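Local coordinates for protein fusion DH (Streptomyces sp. MJ635-86F5, PDB 6K97) that is an engineered fusion of a split dehydratase domain from cremimycin biosynthesis, probably dehydrating carrier-bound polyketide intermediates in the polyketide synthase, at residues Ala125-Arg131 against Glu142-Ile148. Numbering follows the deposited sequence.
Sequences ARSLTIR and EHADGSI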
ATOM      1  N   ALA A 125     -16.010  -6.611  11.802  1.00 40.55           N
ATOM      2  CA  ALA A 125     -16.083  -5.249  11.289  1.00 38.01           C
ATOM      3  C   ALA A 125     -14.678  -4.654  11.166  1.00 37.17           C
ATOM      4  O   ALA A 125     -13.803  -4.921  11.981  1.00 34.53           O
ATOM      5  CB  ALA A 125     -16.927  -4.377  12.195  1.00 35.73           C
ATOM      6  N   ARG A 126     -14.521  -3.803  10.149  1.00 36.38           N
ATOM      7  CA  ARG A 126     -13.263  -3.151   9.818  1.00 36.11           C
ATOM      8  C   ARG A 126     -13.479  -1.662   9.590  1.00 33.97           C
ATOM      9  O   ARG A 126     -14.425  -1.287   8.974  1.00 33.25           O
ATOM     10  CB  ARG A 126     -12.709  -3.749   8.546  1.00 36.11           C
ATOM     11  CG  ARG A 126     -12.379  -5.242   8.620  1.00 36.66           C
ATOM     12  CD  ARG A 126     -12.157  -5.765   7.206  1.00 35.15           C
ATOM     13  NE  ARG A 126     -11.761  -7.167   7.127  1.00 35.33           N
ATOM     14  CZ  ARG A 126     -10.509  -7.592   7.143  1.00 35.51           C
ATOM     15  NH1 ARG A 126      -9.493  -6.745   7.225  1.00 38.71           N
ATOM     16  NH2 ARG A 126     -10.268  -8.847   7.031  1.00 35.18           N
ATOM     17  N   SER A 127     -12.564  -0.824  10.038  1.00 34.05           N
ATOM     18  CA  SER A 127     -12.629   0.574   9.668  1.00 35.10           C
ATOM     19  C   SER A 127     -12.258   0.709   8.166  1.00 34.21           C
ATOM     20  O   SER A 127     -11.558  -0.127   7.585  1.00 33.15           O
ATOM     21  CB  SER A 127     -11.639   1.348  10.476  1.00 34.07           C
ATOM     22  OG  SER A 127     -10.354   1.056   9.940  1.00 37.02           O
ATOM     23  N   LEU A 128     -12.722   1.763   7.560  1.00 33.07           N
ATOM     24  CA  LEU A 128     -12.444   2.039   6.156  1.00 34.52           C
ATOM     25  C   LEU A 128     -12.251   3.563   6.002  1.00 33.52           C
ATOM     26  O   LEU A 128     -13.002   4.309   6.583  1.00 32.97           O
ATOM     27  CB  LEU A 128     -13.600   1.568   5.266  1.00 35.11           C
ATOM     28  CG  LEU A 128     -13.441   1.849   3.774  1.00 38.64           C
ATOM     29  CD1 LEU A 128     -13.960   0.712   2.922  1.00 41.43           C
ATOM     30  CD2 LEU A 128     -14.105   3.150   3.357  1.00 37.72           C
ATOM     31  N   THR A 129     -11.273   3.982   5.216  1.00 34.01           N
ATOM     32  CA  THR A 129     -11.059   5.392   4.876  1.00 41.31           C
ATOM     33  C   THR A 129     -10.675   5.591   3.414  1.00 36.03           C
ATOM     34  O   THR A 129      -9.972   4.765   2.858  1.00 31.53           O
ATOM     35  CB  THR A 129      -9.890   5.961   5.699  1.00 45.54           C
ATOM     36  OG1 THR A 129     -10.059   5.523   7.039  1.00 56.08           O
ATOM     37  CG2 THR A 129      -9.867   7.436   5.671  1.00 44.31           C
ATOM     38  N   ILE A 130     -11.102   6.714   2.839  1.00 33.56           N
ATOM     39  CA  ILE A 130     -10.773   7.081   1.453  1.00 33.93           C
ATOM     40  C   ILE A 130     -10.204   8.491   1.423  1.00 34.30           C
ATOM     41  O   ILE A 130     -10.744   9.447   2.028  1.00 35.22           O
ATOM     42  CB  ILE A 130     -11.989   7.028   0.550  1.00 36.83           C
ATOM     43  CG1 ILE A 130     -12.704   5.662   0.661  1.00 39.98           C
ATOM     44  CG2 ILE A 130     -11.571   7.270  -0.878  1.00 37.38           C
ATOM     45  CD1 ILE A 130     -14.031   5.563  -0.077  1.00 38.23           C
ATOM     46  N   ARG A 131      -9.067   8.605   0.784  1.00 36.21           N
ATOM     47  CA  ARG A 131      -8.262   9.806   0.853  1.00 38.75           C
ATOM     48  C   ARG A 131      -7.509   9.992  -0.463  1.00 38.59           C
ATOM     49  O   ARG A 131      -7.355   9.040  -1.234  1.00 38.06           O
ATOM     50  CB  ARG A 131      -7.263   9.725   1.995  1.00 41.31           C
ATOM     51  CG  ARG A 131      -6.153   8.708   1.697  1.00 46.51           C
ATOM     52  CD  ARG A 131      -5.100   8.587   2.754  1.00 47.33           C
ATOM     53  NE  ARG A 131      -4.074   7.653   2.308  1.00 47.46           N
ATOM     54  CZ  ARG A 131      -2.930   7.405   2.976  1.00 52.10           C
ATOM     55  NH1 ARG A 131      -2.071   6.526   2.479  1.00 54.46           N
ATOM     56  NH2 ARG A 131      -2.624   8.034   4.119  1.00 47.73           N
ATOM     57  N   GLU A 142      -8.879  13.593   3.432  1.00 47.60           N
ATOM     58  CA  GLU A 142      -9.835  12.537   3.710  1.00 49.33           C
ATOM     59  C   GLU A 142     -11.203  12.909   3.112  1.00 43.29           C
ATOM     60  O   GLU A 142     -11.730  13.964   3.427  1.00 47.27           O
ATOM     61  CB  GLU A 142      -9.955  12.297   5.222  1.00 55.01           C
ATOM     62  CG  GLU A 142     -10.885  11.111   5.530  1.00 67.41           C
ATOM     63  CD  GLU A 142     -10.941  10.685   7.010  1.00 73.97           C
ATOM     64  OE1 GLU A 142      -9.944  10.122   7.516  1.00 76.83           O
ATOM     65  OE2 GLU A 142     -12.004  10.892   7.652  1.00 72.93           O
ATOM     66  N   HIS A 143     -11.717  12.068   2.206  1.00 37.64           N
ATOM     67  CA  HIS A 143     -13.013  12.288   1.588  1.00 35.85           C
ATOM     68  C   HIS A 143     -14.119  11.434   2.213  1.00 34.43           C
ATOM     69  O   HIS A 143     -15.282  11.807   2.221  1.00 33.04           O
ATOM     70  CB  HIS A 143     -12.924  11.973   0.086  1.00 36.63           C
ATOM     71  CG  HIS A 143     -11.831  12.712  -0.621  1.00 37.91           C
ATOM     72  ND1 HIS A 143     -11.788  14.084  -0.680  1.00 37.08           N
ATOM     73  CD2 HIS A 143     -10.706  12.269  -1.245  1.00 38.60           C
ATOM     74  CE1 HIS A 143     -10.694  14.456  -1.328  1.00 40.85           C
ATOM     75  NE2 HIS A 143     -10.014  13.370  -1.671  1.00 39.88           N
ATOM     76  N   ALA A 144     -13.765  10.276   2.755  1.00 34.80           N
ATOM     77  CA  ALA A 144     -14.774   9.422   3.358  1.00 33.64           C
ATOM     78  C   ALA A 144     -14.193   8.515   4.361  1.00 33.25           C
ATOM     79  O   ALA A 144     -13.011   8.131   4.278  1.00 35.20           O
ATOM     80  CB  ALA A 144     -15.478   8.601   2.301  1.00 33.44           C
ATOM     81  N   ASP A 145     -15.016   8.159   5.339  1.00 33.68           N
ATOM     82  CA  ASP A 145     -14.667   7.032   6.206  1.00 35.30           C
ATOM     83  C   ASP A 145     -15.899   6.312   6.722  1.00 32.95           C
ATOM     84  O   ASP A 145     -17.039   6.788   6.564  1.00 35.34           O
ATOM     85  CB  ASP A 145     -13.721   7.473   7.324  1.00 39.64           C
ATOM     86  CG  ASP A 145     -14.283   8.474   8.213  1.00 43.20           C
ATOM     87  OD1 ASP A 145     -15.484   8.785   8.145  1.00 51.08           O
ATOM     88  OD2 ASP A 145     -13.493   8.973   9.005  1.00 48.48           O
ATOM     89  N   GLY A 146     -15.687   5.165   7.301  1.00 31.07           N
ATOM     90  CA  GLY A 146     -16.814   4.327   7.705  1.00 31.08           C
ATOM     91  C   GLY A 146     -16.315   2.950   8.060  1.00 31.32           C
ATOM     92  O   GLY A 146     -15.199   2.775   8.531  1.00 28.61           O
ATOM     93  N   SER A 147     -17.190   1.985   7.919  1.00 32.33           N
ATOM     94  CA  SER A 147     -16.853   0.621   8.262  1.00 34.33           C
ATOM     95  C   SER A 147     -17.581  -0.362   7.367  1.00 36.21           C
ATOM     96  O   SER A 147     -18.651  -0.054   6.814  1.00 41.10           O
ATOM     97  CB  SER A 147     -17.192   0.317   9.711  1.00 33.66           C
ATOM     98  OG  SER A 147     -18.437   0.872  10.003  1.00 35.09           O
ATOM     99  N   ILE A 148     -16.974  -1.526   7.230  1.00 34.64           N
ATOM    100  CA  ILE A 148     -17.507  -2.614   6.452  1.00 35.77           C
ATOM    101  C   ILE A 148     -17.520  -3.854   7.346  1.00 36.76           C
ATOM    102  O   ILE A 148     -16.767  -3.914   8.295  1.00 36.04           O
ATOM    103  CB  ILE A 148     -16.679  -2.870   5.196  1.00 34.20           C
ATOM    104  CG1 ILE A 148     -15.233  -3.233   5.554  1.00 36.10           C
ATOM    105  CG2 ILE A 148     -16.693  -1.642   4.328  1.00 33.69           C
ATOM    106  CD1 ILE A 148     -14.333  -3.513   4.350  1.00 34.91           C
TER
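Arg-126 and Ile-148 pair at one end of an antiparallel beta hairpin formed by strands 126-134 and 141-149. The hairpin lies in the first part of the fusion, in the N-terminal hotdog of its double hotdog fold. Arg-126 N donates to Ile-148 O at 2.9 Å, and Ile-148 N returns a bond to Arg-126 O. Leu-128 with Gly-146 forms the next hydrogen-bonded pair. Its bond from Leu-128 N to Gly-146 O is bent, 141° at the hydrogen, with the donor above the carbonyl plane.

A classic beta bulge follows: His-143 and Ala-144 both face Ile-130. Ile-130 O takes two backbone N-H groups, His-143 N at 2.8 Å and Ala-144 N at 3.2 Å. The extra residue shifts the register by one, and Arg-131 pairs with Glu-142.

On the helix-facing side, Leu-128 crosses Ile-148 at about a right angle, CD1 to CG2 3.9 Å. Leu-128 CG stands opposite the backbone N (chi1 178°), and CD1 reaches along the strand to Ile-148, while Leu-128 CB stays 3.8 Å from Gly-146 O. Ile-130 CD1 touches Ala-144 CB at 4.1 Å.

The other face is polar. Asp-145 lies beside Thr-129. Glu-142 runs crosswise to Thr-129, bringing OE1 to 3.3 Å from the Thr-129 methyl CG2.

Further out, helix 75-88 packs on Leu-128 through Ala-82 and Ala-85 and on Ile-130 through Phe-78 and Leu-81, while the end of Arg-126 leads away and its NH1 hydrogen-bonds to Gly-46 O and Gly-118 O. In the bulge, the His-143 ring is hydrogen-bonded at ND1 to Thr-101 O and at NE2 to Ser-132 OG. On the polar face, hydrogen bonds join Asp-145 OD1 to His-100 NE2, Ser-147 OG to Glu-96 OE1, and Arg-131 NH1 to Glu-42 O of the second subunit.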